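9.5 kDa culture filtrate antigen cfp10A (Mycobacterium tuberculosis, PDB 3DWG) probably serves, in its C-terminally thiocarboxylated form, as the sulfur donor for CysM in a mycobacterial route to L-cysteine. Local coordinates at residues Gly29-Ile32 / Ser33-Ala37; Ile61-Asp65 / Glu66-Phe70. All blocks are in the same frame, centred on the assembly; numbering follows the deposited sequence.

Contact 1 of 2, residues Gly29-Ile32 / Ser33-Ala37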
ATOM      1  N   GLY C  29     -20.501   3.620 -34.194  1.00 18.84           N
ATOM      2  CA  GLY C  29     -20.865   4.641 -35.209  1.00 19.10           C
ATOM      3  C   GLY C  29     -22.377   4.776 -35.371  1.00 18.57           C
ATOM      4  O   GLY C  29     -22.884   5.900 -35.522  1.00 19.01           O
ATOM      5  N   ALA C  30     -23.117   3.661 -35.293  1.00 19.26           N
ATOM      6  CA  ALA C  30     -24.588   3.662 -35.354  1.00 18.77           C
ATOM      7  C   ALA C  30     -25.188   4.353 -34.131  1.00 20.21           C
ATOM      8  O   ALA C  30     -26.166   5.104 -34.195  1.00 20.26           O
ATOM      9  CB  ALA C  30     -25.123   2.284 -35.531  1.00 19.49           C
ATOM     10  N   VAL C  31     -24.569   4.094 -32.971  1.00 18.13           N
ATOM     11  CA  VAL C  31     -25.092   4.801 -31.789  1.00 19.08           C
ATOM     12  C   VAL C  31     -24.842   6.297 -31.904  1.00 18.13           C
ATOM     13  O   VAL C  31     -25.745   7.094 -31.557  1.00 18.86           O
ATOM     14  CB  VAL C  31     -24.409   4.239 -30.530  1.00 17.94           C
ATOM     15  CG1 VAL C  31     -24.582   5.216 -29.314  1.00 19.14           C
ATOM     16  CG2 VAL C  31     -24.968   2.875 -30.207  1.00 18.95           C
ATOM     17  N   ILE C  32     -23.669   6.705 -32.388  1.00 17.96           N
ATOM     18  CA  ILE C  32     -23.354   8.109 -32.589  1.00 18.84           C
ATOM     19  C   ILE C  32     -24.311   8.740 -33.610  1.00 20.29           C
ATOM     20  O   ILE C  32     -24.740   9.883 -33.468  1.00 22.04           O
ATOM     21  CB  ILE C  32     -21.892   8.319 -32.930  1.00 17.50           C
ATOM     22  CG1 ILE C  32     -20.996   7.991 -31.701  1.00 18.13           C
ATOM     23  CG2 ILE C  32     -21.614   9.754 -33.438  1.00 20.47           C
ATOM     24  CD1 ILE C  32     -19.490   7.987 -32.041  1.00 19.24           C
ATOM     25  N   SER C  33     -24.664   7.950 -34.642  1.00 20.07           N
ATOM     26  CA  SER C  33     -25.616   8.468 -35.654  1.00 20.77           C
ATOM     27  C   SER C  33     -26.985   8.727 -35.065  1.00 20.53           C
ATOM     28  O   SER C  33     -27.605   9.761 -35.364  1.00 21.55           O
ATOM     29  CB  SER C  33     -25.761   7.434 -36.755  1.00 20.80           C
ATOM     30  OG  SER C  33     -26.584   8.022 -37.791  1.00 23.90           O
ATOM     31  N   ASP C  34     -27.435   7.799 -34.238  1.00 22.81           N
ATOM     32  CA  ASP C  34     -28.721   7.861 -33.562  1.00 21.96           C
ATOM     33  C   ASP C  34     -28.693   9.021 -32.576  1.00 23.74           C
ATOM     34  O   ASP C  34     -29.638   9.812 -32.509  1.00 24.14           O
ATOM     35  CB  ASP C  34     -29.030   6.552 -32.830  1.00 24.01           C
ATOM     36  CG  ASP C  34     -30.435   6.515 -32.314  1.00 25.28           C
ATOM     37  OD1 ASP C  34     -31.390   6.556 -33.158  1.00 30.08           O
ATOM     38  OD2 ASP C  34     -30.661   6.466 -31.091  1.00 27.96           O
ATOM     39  N   LEU C  35     -27.565   9.179 -31.878  1.00 22.90           N
ATOM     40  CA  LEU C  35     -27.442  10.301 -30.925  1.00 22.39           C
ATOM     41  C   LEU C  35     -27.585  11.623 -31.657  1.00 23.16           C
ATOM     42  O   LEU C  35     -28.281  12.533 -31.201  1.00 23.66           O
ATOM     43  CB  LEU C  35     -26.066  10.267 -30.204  1.00 21.15           C
ATOM     44  CG  LEU C  35     -25.972   9.213 -29.084  1.00 20.61           C
ATOM     45  CD1 LEU C  35     -24.542   9.114 -28.637  1.00 21.06           C
ATOM     46  CD2 LEU C  35     -26.889   9.571 -27.906  1.00 22.94           C
ATOM     47  N   GLU C  36     -26.883  11.752 -32.783  1.00 24.12           N
ATOM     48  CA  GLU C  36     -27.012  12.938 -33.622  1.00 25.76           C
ATOM     49  C   GLU C  36     -28.454  13.199 -34.097  1.00 26.97           C
ATOM     50  O   GLU C  36     -28.921  14.368 -34.095  1.00 26.08           O
ATOM     51  CB  GLU C  36     -26.089  12.842 -34.837  1.00 26.26           C
ATOM     52  CG  GLU C  36     -26.121  14.076 -35.740  1.00 27.95           C
ATOM     53  CD  GLU C  36     -25.553  15.338 -35.106  1.00 30.78           C
ATOM     54  OE1 GLU C  36     -24.635  15.263 -34.251  1.00 31.17           O
ATOM     55  OE2 GLU C  36     -26.031  16.425 -35.476  1.00 34.55           O
ATOM     56  N   ALA C  37     -29.171  12.136 -34.446  1.00 25.89           N
ATOM     57  CA  ALA C  37     -30.603  12.288 -34.880  1.00 27.91           C
ATOM     58  C   ALA C  37     -31.430  12.918 -33.770  1.00 28.49           C
ATOM     59  O   ALA C  37     -32.345  13.683 -34.043  1.00 28.97           O
ATOM     60  CB  ALA C  37     -31.223  10.946 -35.319  1.00 26.48           C
TER
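V31 turns CG1 anti to its backbone N (chi1 163°), and L35, one turn further along the helix, sets CG anti to its own carbonyl carbon (chi1 -77°); these two choices lay the side chains next to each other, pointing the same way. CG1 of V31 meets CD1 of L35 at 4.0 Å, a light apolar touch between methyl groups. The L35 branch point sits closer to the backbone, with its CG 3.3 Å from O of V31. That same carbonyl accepts the backbone N of L35 at 2.8 Å, so the oxygen is held by the amide and flanked by the leucine side chain. The bond belongs to an unbroken i to i+4 ladder: S33 N to G29 O, D34 N to A30 O and E36 N to I32 O follow the same pattern, the last the straightest, with an N-H...O angle of 167°. The carboxylates of D34 and E36 are bonded outside this stretch of helix. D34 OD2 accepts the backbone N of S24, while the E36 chain bends at chi2 and its carboxylate bonds to S43 OG through OE1 and to G41 N through OE2. This is the amphipathic helix 28-38 of the beta-grasp (ubiquitin-like) fold of the ThiS family, packed through V31 and L35 on strands 3-6 and 20-23, while I32 faces helix 42-46.

Contact 2 of 2, residues Ile61-Asp65 / Glu66-Phe70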
ATOM      1  N   ILE C  61     -14.238   6.788 -25.485  1.00 14.86           N
ATOM      2  CA  ILE C  61     -15.512   6.082 -25.440  1.00 15.18           C
ATOM      3  C   ILE C  61     -15.326   4.611 -25.128  1.00 15.45           C
ATOM      4  O   ILE C  61     -14.422   3.942 -25.643  1.00 15.56           O
ATOM      5  CB  ILE C  61     -16.306   6.257 -26.781  1.00 15.31           C
ATOM      6  CG1 ILE C  61     -16.387   7.760 -27.086  1.00 15.45           C
ATOM      7  CG2 ILE C  61     -17.693   5.609 -26.642  1.00 16.34           C
ATOM      8  CD1 ILE C  61     -17.284   8.186 -28.334  1.00 16.15           C
ATOM      9  N   TYR C  62     -16.207   4.093 -24.261  1.00 16.32           N
ATOM     10  CA  TYR C  62     -16.144   2.720 -23.800  1.00 15.90           C
ATOM     11  C   TYR C  62     -17.500   2.021 -24.009  1.00 17.19           C
ATOM     12  O   TYR C  62     -18.530   2.633 -23.830  1.00 18.05           O
ATOM     13  CB  TYR C  62     -15.772   2.697 -22.300  1.00 16.63           C
ATOM     14  CG  TYR C  62     -14.573   3.543 -21.937  1.00 16.68           C
ATOM     15  CD1 TYR C  62     -14.722   4.896 -21.709  1.00 15.60           C
ATOM     16  CD2 TYR C  62     -13.302   2.984 -21.830  1.00 18.25           C
ATOM     17  CE1 TYR C  62     -13.659   5.682 -21.428  1.00 19.28           C
ATOM     18  CE2 TYR C  62     -12.186   3.792 -21.531  1.00 14.83           C
ATOM     19  CZ  TYR C  62     -12.407   5.119 -21.301  1.00 16.44           C
ATOM     20  OH  TYR C  62     -11.396   6.019 -20.996  1.00 18.81           O
ATOM     21  N   VAL C  63     -17.442   0.784 -24.482  1.00 17.33           N
ATOM     22  CA  VAL C  63     -18.650  -0.046 -24.636  1.00 18.62           C
ATOM     23  C   VAL C  63     -18.465  -1.137 -23.594  1.00 19.07           C
ATOM     24  O   VAL C  63     -17.459  -1.864 -23.645  1.00 19.43           O
ATOM     25  CB  VAL C  63     -18.732  -0.664 -26.083  1.00 19.28           C
ATOM     26  CG1 VAL C  63     -19.854  -1.708 -26.119  1.00 19.61           C
ATOM     27  CG2 VAL C  63     -18.957   0.433 -27.117  1.00 20.33           C
ATOM     28  N   ASN C  64     -19.434  -1.265 -22.677  1.00 20.90           N
ATOM     29  CA  ASN C  64     -19.313  -2.197 -21.515  1.00 21.46           C
ATOM     30  C   ASN C  64     -17.910  -2.135 -20.855  1.00 20.24           C
ATOM     31  O   ASN C  64     -17.245  -3.151 -20.612  1.00 22.12           O
ATOM     32  CB  ASN C  64     -19.645  -3.620 -21.868  1.00 21.85           C
ATOM     33  CG  ASN C  64     -21.056  -3.757 -22.352  1.00 24.33           C
ATOM     34  OD1 ASN C  64     -21.949  -3.036 -21.905  1.00 28.07           O
ATOM     35  ND2 ASN C  64     -21.255  -4.653 -23.313  1.00 28.19           N
ATOM     36  N   ASP C  65     -17.470  -0.896 -20.683  1.00 19.69           N
ATOM     37  CA  ASP C  65     -16.212  -0.591 -20.004  1.00 20.91           C
ATOM     38  C   ASP C  65     -14.940  -0.807 -20.811  1.00 19.24           C
ATOM     39  O   ASP C  65     -13.849  -0.548 -20.313  1.00 19.82           O
ATOM     40  CB  ASP C  65     -16.132  -1.321 -18.662  1.00 21.60           C
ATOM     41  CG  ASP C  65     -17.166  -0.770 -17.640  1.00 25.01           C
ATOM     42  OD1 ASP C  65     -17.620   0.389 -17.819  1.00 26.66           O
ATOM     43  OD2 ASP C  65     -17.509  -1.498 -16.677  1.00 30.26           O
ATOM     44  N   GLU C  66     -15.065  -1.187 -22.093  1.00 18.85           N
ATOM     45  CA  GLU C  66     -13.910  -1.424 -22.921  1.00 19.42           C
ATOM     46  C   GLU C  66     -13.681  -0.318 -23.928  1.00 16.85           C
ATOM     47  O   GLU C  66     -14.579   0.014 -24.682  1.00 18.16           O
ATOM     48  CB  GLU C  66     -14.019  -2.790 -23.640  1.00 18.69           C
ATOM     49  CG  GLU C  66     -14.315  -3.951 -22.641  1.00 26.45           C
ATOM     50  CD  GLU C  66     -14.183  -5.350 -23.225  1.00 28.01           C
ATOM     51  OE1 GLU C  66     -14.834  -6.251 -22.633  1.00 31.54           O
ATOM     52  OE2 GLU C  66     -13.457  -5.514 -24.271  1.00 32.99           O
ATOM     53  N   ASP C  67     -12.492   0.241 -23.921  1.00 16.79           N
ATOM     54  CA  ASP C  67     -12.125   1.363 -24.767  1.00 17.14           C
ATOM     55  C   ASP C  67     -12.233   0.964 -26.238  1.00 16.61           C
ATOM     56  O   ASP C  67     -11.552   0.074 -26.669  1.00 17.18           O
ATOM     57  CB  ASP C  67     -10.681   1.767 -24.437  1.00 17.42           C
ATOM     58  CG  ASP C  67     -10.239   3.029 -25.120  1.00 21.19           C
ATOM     59  OD1 ASP C  67     -10.706   3.430 -26.222  1.00 18.49           O
ATOM     60  OD2 ASP C  67      -9.300   3.655 -24.609  1.00 24.50           O
ATOM     61  N   VAL C  68     -13.107   1.646 -26.949  1.00 16.86           N
ATOM     62  CA  VAL C  68     -13.284   1.361 -28.402  1.00 16.60           C
ATOM     63  C   VAL C  68     -12.033   1.533 -29.207  1.00 17.82           C
ATOM     64  O   VAL C  68     -11.982   0.929 -30.309  1.00 19.02           O
ATOM     65  CB  VAL C  68     -14.430   2.202 -28.984  1.00 16.20           C
ATOM     66  CG1 VAL C  68     -15.711   1.937 -28.252  1.00 18.36           C
ATOM     67  CG2 VAL C  68     -14.100   3.690 -29.051  1.00 16.27           C
ATOM     68  N   ARG C  69     -11.024   2.292 -28.754  1.00 17.86           N
ATOM     69  CA  ARG C  69      -9.783   2.374 -29.584  1.00 18.30           C
ATOM     70  C   ARG C  69      -9.076   1.028 -29.801  1.00 20.30           C
ATOM     71  O   ARG C  69      -8.236   0.915 -30.685  1.00 22.13           O
ATOM     72  CB  ARG C  69      -8.875   3.459 -29.051  1.00 19.16           C
ATOM     73  CG  ARG C  69      -9.413   4.849 -29.394  1.00 19.35           C
ATOM     74  CD  ARG C  69      -8.384   5.901 -29.112  1.00 23.43           C
ATOM     75  NE  ARG C  69      -8.776   7.226 -29.554  1.00 23.20           N
ATOM     76  CZ  ARG C  69      -9.410   8.122 -28.803  1.00 24.37           C
ATOM     77  NH1 ARG C  69      -9.752   7.800 -27.549  1.00 23.23           N
ATOM     78  NH2 ARG C  69      -9.733   9.307 -29.328  1.00 22.36           N
ATOM     79  N   PHE C  70      -9.437   0.042 -29.011  1.00 18.63           N
ATOM     80  CA  PHE C  70      -8.799  -1.280 -29.064  1.00 19.36           C
ATOM     81  C   PHE C  70      -9.744  -2.351 -29.551  1.00 19.40           C
ATOM     82  O   PHE C  70      -9.365  -3.526 -29.555  1.00 22.71           O
ATOM     83  CB  PHE C  70      -8.160  -1.640 -27.698  1.00 19.60           C
ATOM     84  CG  PHE C  70      -7.173  -0.620 -27.273  1.00 21.25           C
ATOM     85  CD1 PHE C  70      -7.584   0.474 -26.470  1.00 19.70           C
ATOM     86  CD2 PHE C  70      -5.842  -0.662 -27.747  1.00 19.84           C
ATOM     87  CE1 PHE C  70      -6.709   1.461 -26.107  1.00 21.41           C
ATOM     88  CE2 PHE C  70      -4.938   0.342 -27.379  1.00 21.49           C
ATOM     89  CZ  PHE C  70      -5.369   1.424 -26.567  1.00 21.58           C
TER
HETATM   90  O   HOH W   1     -11.982   5.833 -26.752  1.00 24.66           O
HETATM   91  O   HOH W   2     -16.562  -5.589 -20.490  1.00 42.42           O
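V68 closes on I61 and V63 through its two methyls: CG1 lies 3.8 Å from CG2 of V63, those side chains crossing at about a right angle, and CG2 lies 4.1 Å from CB of I61. The V68 amide also gives a nearly straight bond, 3.0 Å from N of V68 to O of I61 and in the carbonyl plane. On the other face of the strand pair, the ring of Y62 runs past D67, its CE2 3.8 Å from CB of D67, with ring and carboxylate planes 60° apart. Y62 and D67 are a non-hydrogen-bonded pair of a tight beta hairpin whose strands 59-63 and 66-67 are joined by a type I' turn from V63 to E66; V68 follows directly after the second strand. V63 and E66 exchange two backbone bonds, the one from E66 N reaching O of V63 at 2.9 Å from above the carbonyl plane. At the end of the second strand, D67 OD1 accepts the backbone N of R69 at 2.8 Å in an Asx turn, and a water links the same oxygen to N of I61. Further out, N64 anchors the turn to D82 and S83. The chain of another protein supplies a basic partner for D65 and an acidic one for Y62 OH.

From the N terminus, strands 3-6 and 20-23 come first and lead into helix 28-38, where contact 1 spans successive turns. Helix 42-46 follows, and strand 59-63 then opens contact 2, which closes the short hairpin loop to strand 66-67 before the chain returns as strand 83-88 between strands 3-6 and 59-63. The two contacts are local and in series, so neither encloses nor crosses the other. The centres of contacts 1 and 2 are about 16 Å apart. Residues of contact 1 face strands 3-6 and 20-23 and helix 42-46; contact 2 contains strand 66-67, outermost in this chain's sheet at the end away from strand 20-23. L28 of helix 28-38 touches both I61 and V68.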